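Local coordinates for protein 28 kDa product (Pseudomonas syringae pv. phaseolicola, PDB 1UKF) that acts as a papain-like cysteine protease that bacteria use during infection of plant cells, where it interacts with PBS1 and can trigger the hypersensitive response, at residues L21-L26 with T79-D84; D60-A65 with F75-A80; Q130-A135 with D169-L174; F153-S156 with Q162-K165. All blocks are in the same frame, centred on the assembly; numbering follows the deposited sequence.

Interaction 1 of 4, residues L21-L26 with T79-D84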
loop_
_atom_site.group_PDB
_atom_site.type_symbol
_atom_site.label_atom_id
_atom_site.label_comp_id
_atom_site.label_asym_id
_atom_site.label_seq_id
_atom_site.Cartn_x
_atom_site.Cartn_y
_atom_site.Cartn_z
ATOM N N LEU A 21 -2.460 6.640 5.795
ATOM C CA LEU A 21 -1.010 6.700 5.958
ATOM C C LEU A 21 -0.302 6.337 4.659
ATOM O O LEU A 21 0.692 6.967 4.292
ATOM C CB LEU A 21 -0.554 5.741 7.062
ATOM C CG LEU A 21 -0.886 6.138 8.504
ATOM C CD1 LEU A 21 -0.606 4.965 9.433
ATOM C CD2 LEU A 21 -0.063 7.361 8.911
ATOM N N SER A 22 -0.807 5.321 3.966
ATOM C CA SER A 22 -0.207 4.889 2.711
ATOM C C SER A 22 -0.304 5.988 1.664
ATOM O O SER A 22 0.634 6.202 0.889
ATOM C CB SER A 22 -0.887 3.614 2.207
ATOM O OG SER A 22 -0.581 2.527 3.060
ATOM N N THR A 23 -1.432 6.692 1.637
ATOM C CA THR A 23 -1.596 7.769 0.672
ATOM C C THR A 23 -0.683 8.942 1.033
ATOM O O THR A 23 -0.096 9.565 0.147
ATOM C CB THR A 23 -3.066 8.226 0.591
ATOM O OG1 THR A 23 -3.881 7.110 0.205
ATOM C CG2 THR A 23 -3.231 9.323 -0.453
ATOM N N GLU A 24 -0.543 9.234 2.325
ATOM C CA GLU A 24 0.346 10.315 2.752
ATOM C C GLU A 24 1.774 9.951 2.334
ATOM O O GLU A 24 2.527 10.802 1.866
ATOM C CB GLU A 24 0.255 10.510 4.273
ATOM C CG GLU A 24 1.254 11.508 4.879
ATOM C CD GLU A 24 1.037 12.948 4.442
ATOM O OE1 GLU A 24 0.006 13.255 3.808
ATOM O OE2 GLU A 24 1.910 13.789 4.753
ATOM N N TRP A 25 2.143 8.681 2.484
ATOM C CA TRP A 25 3.480 8.249 2.086
ATOM C C TRP A 25 3.652 8.461 0.580
ATOM O O TRP A 25 4.702 8.919 0.133
ATOM C CB TRP A 25 3.701 6.771 2.423
ATOM C CG TRP A 25 5.073 6.278 2.048
ATOM C CD1 TRP A 25 6.215 6.368 2.795
ATOM C CD2 TRP A 25 5.445 5.639 0.822
ATOM N NE1 TRP A 25 7.274 5.822 2.110
ATOM C CE2 TRP A 25 6.831 5.367 0.895
ATOM C CE3 TRP A 25 4.744 5.268 -0.333
ATOM C CZ2 TRP A 25 7.527 4.737 -0.142
ATOM C CZ3 TRP A 25 5.434 4.643 -1.363
ATOM C CH2 TRP A 25 6.812 4.382 -1.260
ATOM N N LEU A 26 2.629 8.129 -0.204
ATOM C CA LEU A 26 2.711 8.308 -1.649
ATOM C C LEU A 26 2.975 9.766 -2.002
ATOM O O LEU A 26 3.780 10.060 -2.889
ATOM C CB LEU A 26 1.418 7.846 -2.331
ATOM C CG LEU A 26 1.239 6.338 -2.536
ATOM C CD1 LEU A 26 -0.148 6.049 -3.097
ATOM C CD2 LEU A 26 2.312 5.819 -3.487
ATOM N N THR A 79 -10.266 4.856 -4.313
ATOM C CA THR A 79 -10.141 5.836 -5.384
ATOM C C THR A 79 -10.320 7.244 -4.817
ATOM O O THR A 79 -9.613 8.170 -5.203
ATOM C CB THR A 79 -11.197 5.593 -6.486
ATOM O OG1 THR A 79 -10.985 4.303 -7.069
ATOM C CG2 THR A 79 -11.095 6.653 -7.576
ATOM N N ALA A 80 -11.257 7.396 -3.887
ATOM C CA ALA A 80 -11.526 8.695 -3.283
ATOM C C ALA A 80 -10.326 9.249 -2.523
ATOM O O ALA A 80 -10.002 10.430 -2.647
ATOM C CB ALA A 80 -12.734 8.601 -2.351
ATOM N N VAL A 81 -9.652 8.407 -1.745
ATOM C CA VAL A 81 -8.513 8.898 -0.985
ATOM C C VAL A 81 -7.333 9.279 -1.874
ATOM O O VAL A 81 -6.634 10.251 -1.582
ATOM C CB VAL A 81 -8.071 7.887 0.112
ATOM C CG1 VAL A 81 -7.446 6.647 -0.506
ATOM C CG2 VAL A 81 -7.106 8.566 1.078
ATOM N N ILE A 82 -7.107 8.556 -2.967
ATOM C CA ILE A 82 -5.987 8.935 -3.820
ATOM C C ILE A 82 -6.315 10.181 -4.643
ATOM O O ILE A 82 -5.428 10.990 -4.917
ATOM C CB ILE A 82 -5.504 7.758 -4.735
ATOM C CG1 ILE A 82 -6.574 7.358 -5.751
ATOM C CG2 ILE A 82 -5.104 6.576 -3.867
ATOM C CD1 ILE A 82 -6.490 8.130 -7.058
ATOM N N GLU A 83 -7.579 10.358 -5.021
ATOM C CA GLU A 83 -7.956 11.549 -5.783
ATOM C C GLU A 83 -7.870 12.783 -4.888
ATOM O O GLU A 83 -7.499 13.865 -5.343
ATOM C CB GLU A 83 -9.368 11.414 -6.351
ATOM C CG GLU A 83 -9.499 10.303 -7.371
ATOM C CD GLU A 83 -10.827 10.323 -8.096
ATOM O OE1 GLU A 83 -11.839 10.710 -7.475
ATOM O OE2 GLU A 83 -10.858 9.936 -9.283
ATOM N N ASP A 84 -8.204 12.613 -3.614
ATOM C CA ASP A 84 -8.144 13.709 -2.654
ATOM C C ASP A 84 -6.703 14.189 -2.510
ATOM O O ASP A 84 -6.456 15.359 -2.209
ATOM C CB ASP A 84 -8.662 13.245 -1.290
ATOM C CG ASP A 84 -8.486 14.296 -0.207
ATOM O OD1 ASP A 84 -9.196 15.323 -0.248
ATOM O OD2 ASP A 84 -7.635 14.095 0.684
#

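Interaction 2 of 4, residues D60-A65 with F75-A80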
loop_
_atom_site.group_PDB
_atom_site.type_symbol
_atom_site.label_atom_id
_atom_site.label_comp_id
_atom_site.label_asym_id
_atom_site.label_seq_id
_atom_site.Cartn_x
_atom_site.Cartn_y
_atom_site.Cartn_z
ATOM N N ASP A 60 -15.115 8.343 4.813
ATOM C CA ASP A 60 -16.286 9.088 4.352
ATOM C C ASP A 60 -16.779 8.504 3.036
ATOM O O ASP A 60 -17.979 8.302 2.846
ATOM C CB ASP A 60 -15.950 10.569 4.145
ATOM C CG ASP A 60 -15.698 11.308 5.445
ATOM O OD1 ASP A 60 -15.985 10.748 6.525
ATOM O OD2 ASP A 60 -15.220 12.460 5.381
ATOM N N ALA A 61 -15.849 8.237 2.126
ATOM C CA ALA A 61 -16.208 7.676 0.828
ATOM C C ALA A 61 -16.751 6.258 0.970
ATOM O O ALA A 61 -17.678 5.869 0.257
ATOM C CB ALA A 61 -15.004 7.684 -0.102
ATOM N N LEU A 62 -16.184 5.484 1.889
ATOM C CA LEU A 62 -16.647 4.118 2.098
ATOM C C LEU A 62 -18.061 4.121 2.671
ATOM O O LEU A 62 -18.923 3.376 2.204
ATOM C CB LEU A 62 -15.707 3.363 3.044
ATOM C CG LEU A 62 -16.108 1.915 3.353
ATOM C CD1 LEU A 62 -16.224 1.115 2.062
ATOM C CD2 LEU A 62 -15.076 1.288 4.277
ATOM N N ARG A 63 -18.299 4.962 3.673
ATOM C CA ARG A 63 -19.620 5.041 4.293
ATOM C C ARG A 63 -20.677 5.415 3.258
ATOM O O ARG A 63 -21.764 4.840 3.239
ATOM C CB ARG A 63 -19.610 6.057 5.430
ATOM N N ALA A 64 -20.360 6.377 2.397
ATOM C CA ALA A 64 -21.301 6.796 1.360
ATOM C C ALA A 64 -21.542 5.663 0.359
ATOM O O ALA A 64 -22.678 5.404 -0.041
ATOM C CB ALA A 64 -20.769 8.032 0.636
ATOM N N ALA A 65 -20.471 4.983 -0.039
ATOM C CA ALA A 65 -20.570 3.883 -0.995
ATOM C C ALA A 65 -21.437 2.753 -0.452
ATOM O O ALA A 65 -22.253 2.186 -1.178
ATOM C CB ALA A 65 -19.181 3.360 -1.333
ATOM N N PHE A 75 -13.325 -0.212 -3.715
ATOM C CA PHE A 75 -12.620 0.362 -4.854
ATOM C C PHE A 75 -12.962 1.846 -4.887
ATOM O O PHE A 75 -12.114 2.684 -5.175
ATOM C CB PHE A 75 -13.065 -0.288 -6.171
ATOM C CG PHE A 75 -12.410 -1.615 -6.457
ATOM C CD1 PHE A 75 -12.557 -2.210 -7.705
ATOM C CD2 PHE A 75 -11.658 -2.273 -5.485
ATOM C CE1 PHE A 75 -11.966 -3.439 -7.985
ATOM C CE2 PHE A 75 -11.063 -3.505 -5.756
ATOM C CZ PHE A 75 -11.219 -4.087 -7.010
ATOM N N THR A 76 -14.215 2.167 -4.586
ATOM C CA THR A 76 -14.665 3.551 -4.580
ATOM C C THR A 76 -13.953 4.357 -3.494
ATOM O O THR A 76 -13.494 5.473 -3.740
ATOM C CB THR A 76 -16.191 3.620 -4.365
ATOM O OG1 THR A 76 -16.849 3.004 -5.479
ATOM C CG2 THR A 76 -16.658 5.064 -4.234
ATOM N N ALA A 77 -13.850 3.786 -2.298
ATOM C CA ALA A 77 -13.193 4.456 -1.180
ATOM C C ALA A 77 -11.701 4.674 -1.444
ATOM O O ALA A 77 -11.170 5.753 -1.180
ATOM C CB ALA A 77 -13.392 3.648 0.099
ATOM N N SER A 78 -11.027 3.650 -1.958
ATOM C CA SER A 78 -9.605 3.761 -2.251
ATOM C C SER A 78 -9.369 4.805 -3.335
ATOM O O SER A 78 -8.391 5.554 -3.289
ATOM C CB SER A 78 -9.047 2.408 -2.694
ATOM O OG SER A 78 -9.038 1.498 -1.611
ATOM N N THR A 79 -10.266 4.856 -4.313
ATOM C CA THR A 79 -10.141 5.836 -5.384
ATOM C C THR A 79 -10.320 7.244 -4.817
ATOM O O THR A 79 -9.613 8.170 -5.203
ATOM C CB THR A 79 -11.197 5.593 -6.486
ATOM O OG1 THR A 79 -10.985 4.303 -7.069
ATOM C CG2 THR A 79 -11.095 6.653 -7.576
ATOM N N ALA A 80 -11.257 7.396 -3.887
ATOM C CA ALA A 80 -11.526 8.695 -3.283
ATOM C C ALA A 80 -10.326 9.249 -2.523
ATOM O O ALA A 80 -10.002 10.430 -2.647
ATOM C CB ALA A 80 -12.734 8.601 -2.351
#

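Interaction 3 of 4, residues Q130-A135 with D169-L174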
loop_
_atom_site.group_PDB
_atom_site.type_symbol
_atom_site.label_atom_id
_atom_site.label_comp_id
_atom_site.label_asym_id
_atom_site.label_seq_id
_atom_site.Cartn_x
_atom_site.Cartn_y
_atom_site.Cartn_z
ATOM N N GLN A 130 -10.767 -9.147 6.257
ATOM C CA GLN A 130 -10.124 -7.919 6.719
ATOM C C GLN A 130 -9.179 -7.387 5.652
ATOM O O GLN A 130 -8.505 -8.155 4.961
ATOM C CB GLN A 130 -9.339 -8.167 8.010
ATOM C CG GLN A 130 -8.562 -6.947 8.495
ATOM C CD GLN A 130 -7.743 -7.218 9.745
ATOM O OE1 GLN A 130 -6.984 -6.361 10.199
ATOM N NE2 GLN A 130 -7.896 -8.407 10.309
ATOM N N GLY A 131 -9.131 -6.067 5.522
ATOM C CA GLY A 131 -8.264 -5.457 4.538
ATOM C C GLY A 131 -7.114 -4.700 5.168
ATOM O O GLY A 131 -7.124 -4.393 6.364
ATOM N N HIS A 132 -6.110 -4.412 4.348
ATOM C CA HIS A 132 -4.934 -3.673 4.782
ATOM C C HIS A 132 -4.262 -3.001 3.591
ATOM O O HIS A 132 -3.850 -3.659 2.632
ATOM C CB HIS A 132 -3.929 -4.586 5.470
ATOM C CG HIS A 132 -2.689 -3.873 5.904
ATOM N ND1 HIS A 132 -2.718 -2.810 6.781
ATOM C CD2 HIS A 132 -1.390 -4.048 5.565
ATOM C CE1 HIS A 132 -1.490 -2.361 6.964
ATOM N NE2 HIS A 132 -0.665 -3.094 6.239
ATOM N N ALA A 133 -4.124 -1.687 3.678
ATOM C CA ALA A 133 -3.542 -0.911 2.601
ATOM C C ALA A 133 -2.059 -0.628 2.775
ATOM O O ALA A 133 -1.591 -0.360 3.882
ATOM C CB ALA A 133 -4.299 0.397 2.463
ATOM N N ILE A 134 -1.331 -0.709 1.667
ATOM C CA ILE A 134 0.093 -0.412 1.631
ATOM C C ILE A 134 0.306 0.403 0.358
ATOM O O ILE A 134 -0.625 0.597 -0.427
ATOM C CB ILE A 134 0.966 -1.698 1.605
ATOM C CG1 ILE A 134 0.689 -2.526 0.347
ATOM C CG2 ILE A 134 0.700 -2.516 2.863
ATOM C CD1 ILE A 134 1.567 -3.761 0.216
ATOM N N ALA A 135 1.517 0.900 0.146
ATOM C CA ALA A 135 1.781 1.696 -1.045
ATOM C C ALA A 135 3.172 1.435 -1.582
ATOM O O ALA A 135 4.041 0.917 -0.885
ATOM C CB ALA A 135 1.615 3.187 -0.729
ATOM N N ASP A 169 4.331 -13.676 2.587
ATOM C CA ASP A 169 4.669 -14.751 3.515
ATOM C C ASP A 169 4.613 -14.261 4.954
ATOM O O ASP A 169 4.242 -15.010 5.860
ATOM C CB ASP A 169 6.061 -15.314 3.220
ATOM C CG ASP A 169 6.134 -16.020 1.882
ATOM O OD1 ASP A 169 5.099 -16.547 1.423
ATOM O OD2 ASP A 169 7.236 -16.058 1.298
ATOM N N HIS A 170 4.988 -13.003 5.163
ATOM C CA HIS A 170 4.967 -12.412 6.495
ATOM C C HIS A 170 3.557 -12.484 7.071
ATOM O O HIS A 170 3.353 -12.949 8.195
ATOM C CB HIS A 170 5.411 -10.949 6.434
ATOM C CG HIS A 170 5.140 -10.184 7.693
ATOM N ND1 HIS A 170 5.908 -10.322 8.828
ATOM C CD2 HIS A 170 4.162 -9.301 8.005
ATOM C CE1 HIS A 170 5.415 -9.557 9.786
ATOM N NE2 HIS A 170 4.355 -8.929 9.312
ATOM N N TYR A 171 2.579 -12.020 6.303
ATOM C CA TYR A 171 1.208 -12.039 6.776
ATOM C C TYR A 171 0.648 -13.448 6.896
ATOM O O TYR A 171 -0.048 -13.757 7.861
ATOM C CB TYR A 171 0.323 -11.167 5.885
ATOM C CG TYR A 171 0.525 -9.696 6.169
ATOM C CD1 TYR A 171 1.293 -8.891 5.328
ATOM C CD2 TYR A 171 0.005 -9.124 7.330
ATOM C CE1 TYR A 171 1.540 -7.550 5.643
ATOM C CE2 TYR A 171 0.245 -7.794 7.651
ATOM C CZ TYR A 171 1.013 -7.014 6.808
ATOM O OH TYR A 171 1.263 -5.702 7.150
ATOM N N ASN A 172 0.957 -14.311 5.934
ATOM C CA ASN A 172 0.464 -15.679 6.005
ATOM C C ASN A 172 1.016 -16.383 7.242
ATOM O O ASN A 172 0.317 -17.180 7.874
ATOM C CB ASN A 172 0.848 -16.460 4.746
ATOM C CG ASN A 172 0.177 -15.917 3.501
ATOM O OD1 ASN A 172 -0.968 -15.464 3.548
ATOM N ND2 ASN A 172 0.878 -15.978 2.374
ATOM N N SER A 173 2.261 -16.079 7.599
ATOM C CA SER A 173 2.891 -16.694 8.764
ATOM C C SER A 173 2.204 -16.259 10.058
ATOM O O SER A 173 2.337 -16.916 11.093
ATOM C CB SER A 173 4.379 -16.336 8.828
ATOM O OG SER A 173 4.580 -14.993 9.234
ATOM N N LEU A 174 1.476 -15.149 9.994
ATOM C CA LEU A 174 0.762 -14.622 11.154
ATOM C C LEU A 174 -0.713 -14.998 11.089
ATOM O O LEU A 174 -1.531 -14.487 11.853
ATOM C CB LEU A 174 0.906 -13.100 11.215
ATOM C CG LEU A 174 2.317 -12.568 11.465
ATOM C CD1 LEU A 174 2.319 -11.053 11.333
ATOM C CD2 LEU A 174 2.789 -12.989 12.849
#

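Interaction 4 of 4, residues F153-S156 with Q162-K165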
loop_
_atom_site.group_PDB
_atom_site.type_symbol
_atom_site.label_atom_id
_atom_site.label_comp_id
_atom_site.label_asym_id
_atom_site.label_seq_id
_atom_site.Cartn_x
_atom_site.Cartn_y
_atom_site.Cartn_z
ATOM N N PHE A 153 10.469 -0.425 2.787
ATOM C CA PHE A 153 11.361 -1.421 2.211
ATOM C C PHE A 153 11.771 -0.927 0.836
ATOM O O PHE A 153 11.054 -0.147 0.205
ATOM C CB PHE A 153 10.648 -2.768 2.068
ATOM C CG PHE A 153 10.116 -3.314 3.359
ATOM C CD1 PHE A 153 8.910 -2.856 3.883
ATOM C CD2 PHE A 153 10.840 -4.264 4.070
ATOM C CE1 PHE A 153 8.433 -3.336 5.102
ATOM C CE2 PHE A 153 10.376 -4.750 5.287
ATOM C CZ PHE A 153 9.168 -4.285 5.806
ATOM N N GLN A 154 12.926 -1.384 0.372
ATOM C CA GLN A 154 13.417 -0.996 -0.939
ATOM C C GLN A 154 14.152 -2.147 -1.595
ATOM O O GLN A 154 14.779 -2.970 -0.920
ATOM C CB GLN A 154 14.349 0.214 -0.828
ATOM C CG GLN A 154 13.620 1.530 -0.588
ATOM C CD GLN A 154 14.567 2.706 -0.472
ATOM O OE1 GLN A 154 15.667 2.685 -1.028
ATOM N NE2 GLN A 154 14.138 3.750 0.235
ATOM N N SER A 155 14.055 -2.204 -2.918
ATOM C CA SER A 155 14.719 -3.238 -3.697
ATOM C C SER A 155 14.921 -2.703 -5.098
ATOM O O SER A 155 14.402 -1.650 -5.456
ATOM C CB SER A 155 13.850 -4.498 -3.782
ATOM O OG SER A 155 12.750 -4.314 -4.665
ATOM N N SER A 156 15.706 -3.419 -5.885
ATOM C CA SER A 156 15.895 -3.031 -7.270
ATOM C C SER A 156 14.597 -3.522 -7.913
ATOM O O SER A 156 13.846 -4.282 -7.294
ATOM C CB SER A 156 17.072 -3.797 -7.865
ATOM O OG SER A 156 16.837 -5.191 -7.780
ATOM N N GLN A 162 10.800 -10.769 -4.993
ATOM C CA GLN A 162 11.248 -11.364 -3.739
ATOM C C GLN A 162 10.740 -10.561 -2.551
ATOM O O GLN A 162 10.349 -11.127 -1.532
ATOM C CB GLN A 162 12.771 -11.437 -3.708
ATOM N N LEU A 163 10.752 -9.240 -2.685
ATOM C CA LEU A 163 10.280 -8.368 -1.618
ATOM C C LEU A 163 8.782 -8.569 -1.409
ATOM O O LEU A 163 8.326 -8.749 -0.281
ATOM C CB LEU A 163 10.586 -6.905 -1.960
ATOM C CG LEU A 163 9.938 -5.797 -1.118
ATOM C CD1 LEU A 163 10.028 -6.121 0.366
ATOM C CD2 LEU A 163 10.630 -4.477 -1.429
ATOM N N ILE A 164 8.017 -8.558 -2.494
ATOM C CA ILE A 164 6.579 -8.742 -2.379
ATOM C C ILE A 164 6.239 -10.131 -1.833
ATOM O O ILE A 164 5.352 -10.264 -0.991
ATOM C CB ILE A 164 5.886 -8.510 -3.733
ATOM C CG1 ILE A 164 6.174 -7.079 -4.200
ATOM C CG2 ILE A 164 4.381 -8.736 -3.602
ATOM C CD1 ILE A 164 5.647 -6.757 -5.578
ATOM N N LYS A 165 6.937 -11.163 -2.301
ATOM C CA LYS A 165 6.680 -12.509 -1.798
ATOM C C LYS A 165 6.935 -12.521 -0.292
ATOM O O LYS A 165 6.179 -13.120 0.471
ATOM C CB LYS A 165 7.592 -13.532 -2.484
ATOM C CG LYS A 165 7.386 -14.962 -1.990
ATOM C CD LYS A 165 8.328 -15.934 -2.688
ATOM C CE LYS A 165 8.006 -17.380 -2.326
ATOM N NZ LYS A 165 8.135 -17.645 -0.864
#

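Interaction 1 of 4, residues L21-L26 with T79-D84
Thr-23 and Ile-82 mark the nearest approach of the two helical backbones, with CA of Thr-23 6.4 Å from CA of Ile-82. Thr-23 points its CB at the partner helix and carries most of the contact from its side. Its OG1 sits before the fork of Val-81, 3.6 Å from Val-81 CG2 and 3.7 Å from Val-81 CG1, so both methyls border the hydroxyl almost equally. The two side chains pass alongside one another, and the Thr-23 methyl CG2 lies 3.7 Å from Val-81 O. Ile-82 adds a looser touch, its CG2 lying 4.3 Å from Thr-23 OG1, while its outer carbons turn from the other helix. The torsion of Thr-23 (chi1 -59°) sets OG1 beside its own backbone N, and there the hydroxyl hydrogen-bonds to Ala-19 O, one turn back. The active-site cysteine opens this same helix, as in papain-like folds; the side chains of Thr-23 and Cys-18 are about 9 Å apart. No hydrogen bond joins the two segments. With OG1 satisfied inside its own helix, the buried hydroxyl can face the valine methyls, and the contact is one of van der Waals packing.

Interaction 2 of 4, residues D60-A65 with F75-A80
Leu-62 packs against Ala-77 where two helices form an antiparallel alpha-hairpin, in the helical part of this papain-like fold. The evidence for the pairing is an angle of 150° between the segment axes, which approach to 8.0 Å, and a CA-to-CA distance of 4.8 Å between Leu-62 and Ala-77. Such closeness is possible because most of the meeting side chains are alanines. Along Leu-62, CB comes first and makes the main touch, 3.8 Å from Ala-77 CB. CG stands anti to the backbone N (chi1 179°) and is already farther from that methyl. At the tip, CD1 turns back to 4.3 Å from Ala-77 CB, whereas CD2 lies farther off; the side chain also rests on Pro-73 and Phe-74, at the start of the partner helix. Next to Leu-62, Ala-61 CB lies 3.3 Å from Ala-80 CB, an unusually short separation for two methyls that is doubtful as a measure of the packing. A turn further on, Ala-65 CB meets the Thr-76 methyl. The hydroxyl of Thr-76 is held elsewhere, by Asp-70 and Ala-72 O. Within the second helix, Thr-79 OG1 donates to Phe-75 O at 2.7 Å, arriving on the face of that carbonyl's plane opposite to Thr-79 N, which also bonds to it.

Interaction 3 of 4, residues Q130-A135 with D169-L174
His-132 and Tyr-171 meet at the active site of a papain-like protease, where His-132 is one of the three catalytic residues with Cys-18 and Asp-147. The side chains run nearly perpendicular to each other; the ring planes are inclined at 50°, obliquely, with centroids 5.7 Å apart. It is the phenol end of Tyr-171 that comes to the histidine. Its OH lies 3.4 Å from His-132 NE2 and 3.5 Å from His-132 CD2, while Tyr-171 CZ is 4.0 Å from the same CD2. The imidazole reaches over from the strand because its CG stands anti to the backbone N (chi1 179°), which carries the ring out from the strand to the phenol. Asp-147 explains the meeting of the two polar ends: it takes a hydrogen bond with His-132 NE2 through OD1 and another with Tyr-171 OH through OD2. Asn-149 ND2 also bonds to this hydroxyl, so Tyr-171 OH is bonded to both Asp-147 and Asn-149. Tyr-171 is therefore probably a second-shell residue that helps to orient the Asp-147 carboxylate. From within its own helix the tyrosine ring is covered on one face by the neighbouring histidine, with His-170 CD2 3.8 Å above the Tyr-171 ring plane, over its centre.

Interaction 4 of 4, residues F153-S156 with Q162-K165
Phe-153 and Leu-163 make the main touch, through the root of the phenylalanine and the branched tip of the leucine. Leu-163 holds CG anti to its backbone N (chi1 168°), which stretches the isobutyl group out of the helix to the strand. The fork then spreads along the strand. CD1 lies 3.8 Å from Phe-153 CB, and CD2 lies 3.9 Å from the same Phe-153 CB. The Phe-153 ring takes part less: CG is 4.1 Å from Leu-163 CD1, and the two side chains meet at a slant. With chi1 at -58°, CG of Phe-153 lies beside the backbone N and the residue turns its ring from the leucine; the Phe-153 side chain comes within about 5 Å of that of the active-site Asp-147. This is the packing of helix 160-173 on one face of the antiparallel sheet, just after the short turn that follows strand 151-156. Leu-2, Phe-5 and Phe-143 also touch Leu-163 and add to its apolar surroundings. Two residues along the strand, Ser-155 turns its CB to the same helix, and its OG lies 3.9 Å from Leu-163 CD2. That hydroxyl of Ser-155 donates through OG to Ser-156 O at 2.8 Å, tilted 32° from the carbonyl plane. Gln-154, between the two, points away from the helix and hydrogen-bonds through OE1 with Gln-142 and through NE2 with Glu-152.

Interactions 1 and 2 both use helix 73-84, share Thr-79 and Ala-80, and have centres 12 Å apart; they tie that helix to the cysteine-bearing helix 18-27 and to helix 46-67. Interactions 3 and 4 both place helix 160-173 against the antiparallel sheet, 14 Å between centres, with interaction 4 nested inside the chain loop that interaction 3 closes. Both follow the first pair along the chain. Interaction 1 touches interaction 3 where Ser-22 and Leu-26 meet residues 133-135, although their centres are 19 Å apart. That junction lies between the helical part and the sheet, which supply Cys-18 and His-132 respectively, as in papain-like proteases.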